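Local coordinates for CalS10 (Micromonospora echinospora, PDB 6UK5), which probably transfers the methyl group of S-adenosylmethionine to an amino pentose in the biosynthesis of calicheamicin, at residues E175-S183 against E195-A203. Sequence-based numbering, arbitrary orientation.
Sequences EGRTVARVS and EERWLVGDA
Thr-178, Ala-180 and Val-182 pair with Gly-201, Leu-199 and Arg-197 as three hydrogen-bonded antiparallel pairs, each closed by two N-H...O=C bonds, with the strands running 165° apart. Ala-180 N to Leu-199 O, 2.8 Å, is nearly straight at 174°. Val-179/Val-200, Arg-181/Trp-198 and Ser-183/Glu-196 are non-hydrogen-bonded pairs, and their side chains share one face of the sheet. There the aliphatic part of Arg-181 runs side by side with the Trp-198 indole: CG sits over the centre of the ring system and CD over the six-membered ring, a CH-pi contact with CD 3.6 Å from that ring's centroid. With CG of Arg-181 anti to the backbone N (chi1 -165°), the chain crosses the indole before bending at chi3, which leaves the guanidinium almost perpendicular to the ring. Val-179 CG1 meets the indole in plane at its edge, 3.6 Å from Trp-198 CE3. Arg-181 NH1 lies 3.2 Å from Glu-196 OE2, a salt bridge without an aimed N-H, since the oxygen stands far off the guanidinium plane; NH2 pairs with Asp-170 on the next strand. With an alanine at Trp-198, the Arg-181 methylenes would probably lose the indole face and a gap would open beside Val-179 CG1. On the other face, Ala-180 CB packs 4.1 Å from Leu-199 CB, and Val-182 meets Leu-199 of the second subunit. The arrangement is a long antiparallel beta hairpin within a sheet separate from the Rossmann-like sheet of this methyltransferase; helix 20-32 covers its Trp-198 face, while the opposite face joins the dimer interface.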
loop_
_atom_site.group_PDB
_atom_site.type_symbol
_atom_site.label_atom_id
_atom_site.label_comp_id
_atom_site.label_asym_id
_atom_site.label_seq_id
_atom_site.Cartn_x
_atom_site.Cartn_y
_atom_site.Cartn_z
ATOM N N GLU A 175 -2.468 -10.193 8.660
ATOM C CA GLU A 175 -1.641 -10.563 9.803
ATOM C C GLU A 175 -0.501 -11.431 9.287
ATOM O O GLU A 175 -0.723 -12.542 8.797
ATOM C CB GLU A 175 -2.472 -11.234 10.889
ATOM C CG GLU A 175 -3.394 -10.250 11.622
ATOM C CD GLU A 175 -2.634 -9.079 12.225
ATOM O OE1 GLU A 175 -1.476 -9.289 12.658
ATOM O OE2 GLU A 175 -3.201 -7.962 12.262
ATOM N N GLY A 176 0.718 -10.908 9.398
ATOM C CA GLY A 176 1.924 -11.533 8.906
ATOM C C GLY A 176 2.417 -11.011 7.570
ATOM O O GLY A 176 3.537 -11.354 7.172
ATOM N N ARG A 177 1.625 -10.208 6.863
ATOM C CA ARG A 177 2.103 -9.571 5.643
ATOM C C ARG A 177 1.198 -8.391 5.314
ATOM O O ARG A 177 0.005 -8.401 5.626
ATOM C CB ARG A 177 2.182 -10.543 4.464
ATOM C CG ARG A 177 0.860 -11.088 3.995
ATOM C CD ARG A 177 1.025 -11.717 2.633
ATOM N NE ARG A 177 -0.254 -11.982 1.994
ATOM C CZ ARG A 177 -0.380 -12.464 0.763
ATOM N NH1 ARG A 177 0.699 -12.735 0.042
ATOM N NH2 ARG A 177 -1.584 -12.674 0.256
ATOM N N THR A 178 1.778 -7.381 4.672
ATOM C CA THR A 178 1.035 -6.285 4.066
ATOM C C THR A 178 1.353 -6.230 2.579
ATOM O O THR A 178 2.508 -6.402 2.175
ATOM C CB THR A 178 1.383 -4.951 4.714
ATOM O OG1 THR A 178 2.314 -4.246 3.886
ATOM C CG2 THR A 178 2.013 -5.204 6.046
ATOM N N VAL A 179 0.325 -5.991 1.771
ATOM C CA VAL A 179 0.443 -6.020 0.321
ATOM C C VAL A 179 -0.046 -4.685 -0.220
ATOM O O VAL A 179 -1.210 -4.314 -0.018
ATOM C CB VAL A 179 -0.357 -7.189 -0.275
ATOM C CG1 VAL A 179 -0.209 -7.230 -1.784
ATOM C CG2 VAL A 179 0.085 -8.498 0.371
ATOM N N ALA A 180 0.844 -3.965 -0.896
ATOM C CA ALA A 180 0.521 -2.723 -1.579
ATOM C C ALA A 180 0.603 -2.930 -3.085
ATOM O O ALA A 180 1.429 -3.704 -3.577
ATOM C CB ALA A 180 1.467 -1.595 -1.162
ATOM N N ARG A 181 -0.266 -2.236 -3.814
ATOM C CA ARG A 181 -0.270 -2.326 -5.265
ATOM C C ARG A 181 -0.614 -0.971 -5.857
ATOM O O ARG A 181 -1.570 -0.324 -5.418
ATOM C CB ARG A 181 -1.272 -3.362 -5.779
ATOM C CG ARG A 181 -1.026 -3.730 -7.236
ATOM C CD ARG A 181 -2.250 -4.332 -7.882
ATOM N NE ARG A 181 -3.300 -3.334 -8.051
ATOM C CZ ARG A 181 -4.519 -3.596 -8.510
ATOM N NH1 ARG A 181 -4.857 -4.839 -8.829
ATOM N NH2 ARG A 181 -5.404 -2.615 -8.634
ATOM N N VAL A 182 0.165 -0.551 -6.848
ATOM C CA VAL A 182 -0.150 0.609 -7.670
ATOM C C VAL A 182 -0.234 0.114 -9.104
ATOM O O VAL A 182 0.685 -0.559 -9.586
ATOM C CB VAL A 182 0.912 1.716 -7.542
ATOM C CG1 VAL A 182 0.578 2.882 -8.470
ATOM C CG2 VAL A 182 1.042 2.173 -6.103
ATOM N N SER A 183 -1.329 0.436 -9.782
ATOM C CA SER A 183 -1.541 -0.016 -11.145
ATOM C C SER A 183 -1.753 1.181 -12.058
ATOM O O SER A 183 -2.129 2.270 -11.620
ATOM C CB SER A 183 -2.743 -0.963 -11.245
ATOM O OG SER A 183 -3.955 -0.287 -10.969
ATOM N N GLU A 195 -0.013 -2.094 -16.373
ATOM C CA GLU A 195 1.224 -2.085 -15.604
ATOM C C GLU A 195 0.877 -2.169 -14.123
ATOM O O GLU A 195 0.206 -1.277 -13.593
ATOM C CB GLU A 195 2.045 -0.825 -15.882
ATOM C CG GLU A 195 3.461 -0.887 -15.314
ATOM C CD GLU A 195 4.157 0.457 -15.319
ATOM O OE1 GLU A 195 3.705 1.359 -16.054
ATOM O OE2 GLU A 195 5.159 0.610 -14.588
ATOM N N GLU A 196 1.325 -3.233 -13.461
ATOM C CA GLU A 196 1.108 -3.414 -12.032
ATOM C C GLU A 196 2.451 -3.440 -11.315
ATOM O O GLU A 196 3.417 -4.025 -11.812
ATOM C CB GLU A 196 0.353 -4.704 -11.721
ATOM C CG GLU A 196 -1.152 -4.574 -11.781
ATOM C CD GLU A 196 -1.851 -5.910 -11.640
ATOM O OE1 GLU A 196 -1.230 -6.944 -11.961
ATOM O OE2 GLU A 196 -3.020 -5.929 -11.202
ATOM N N ARG A 197 2.506 -2.813 -10.143
ATOM C CA ARG A 197 3.712 -2.813 -9.323
ATOM C C ARG A 197 3.318 -3.049 -7.875
ATOM O O ARG A 197 2.551 -2.274 -7.299
ATOM C CB ARG A 197 4.489 -1.510 -9.490
ATOM C CG ARG A 197 5.189 -1.461 -10.832
ATOM C CD ARG A 197 5.907 -0.159 -11.067
ATOM N NE ARG A 197 7.336 -0.320 -10.819
ATOM C CZ ARG A 197 8.275 0.519 -11.242
ATOM N NH1 ARG A 197 7.943 1.585 -11.957
ATOM N NH2 ARG A 197 9.549 0.280 -10.957
ATOM N N TRP A 198 3.857 -4.121 -7.300
ATOM C CA TRP A 198 3.472 -4.608 -5.986
ATOM C C TRP A 198 4.581 -4.380 -4.968
ATOM O O TRP A 198 5.768 -4.359 -5.305
ATOM C CB TRP A 198 3.161 -6.106 -6.050
ATOM C CG TRP A 198 2.047 -6.465 -6.981
ATOM C CD1 TRP A 198 2.106 -6.515 -8.343
ATOM C CD2 TRP A 198 0.713 -6.846 -6.623
ATOM N NE1 TRP A 198 0.891 -6.897 -8.857
ATOM C CE2 TRP A 198 0.019 -7.106 -7.822
ATOM C CE3 TRP A 198 0.039 -6.989 -5.408
ATOM C CZ2 TRP A 198 -1.318 -7.500 -7.840
ATOM C CZ3 TRP A 198 -1.288 -7.378 -5.429
ATOM C CH2 TRP A 198 -1.951 -7.630 -6.636
ATOM N N LEU A 199 4.174 -4.206 -3.712
ATOM C CA LEU A 199 5.079 -4.246 -2.570
ATOM C C LEU A 199 4.514 -5.211 -1.541
ATOM O O LEU A 199 3.377 -5.038 -1.088
ATOM C CB LEU A 199 5.259 -2.862 -1.943
ATOM C CG LEU A 199 6.137 -1.842 -2.665
ATOM C CD1 LEU A 199 6.052 -0.506 -1.943
ATOM C CD2 LEU A 199 7.581 -2.310 -2.739
ATOM N N VAL A 200 5.291 -6.228 -1.180
ATOM C CA VAL A 200 4.915 -7.172 -0.134
ATOM C C VAL A 200 5.948 -7.093 0.980
ATOM O O VAL A 200 7.132 -7.379 0.761
ATOM C CB VAL A 200 4.782 -8.608 -0.658
ATOM C CG1 VAL A 200 4.400 -9.543 0.481
ATOM C CG2 VAL A 200 3.727 -8.669 -1.747
ATOM N N GLY A 201 5.499 -6.702 2.169
ATOM C CA GLY A 201 6.324 -6.697 3.364
ATOM C C GLY A 201 5.789 -7.730 4.342
ATOM O O GLY A 201 4.586 -7.789 4.599
ATOM N N ASP A 202 6.695 -8.539 4.876
ATOM C CA ASP A 202 6.293 -9.633 5.750
ATOM C C ASP A 202 7.449 -9.949 6.693
ATOM O O ASP A 202 8.378 -9.149 6.846
ATOM C CB ASP A 202 5.856 -10.847 4.908
ATOM C CG ASP A 202 6.912 -11.266 3.901
ATOM O OD1 ASP A 202 8.107 -10.984 4.138
ATOM O OD2 ASP A 202 6.546 -11.886 2.879
ATOM N N ALA A 203 7.390 -11.122 7.328
ATOM C CA ALA A 203 8.435 -11.520 8.263
ATOM C C ALA A 203 9.808 -11.458 7.608
ATOM O O ALA A 203 10.781 -11.007 8.225
ATOM C CB ALA A 203 8.154 -12.933 8.779
#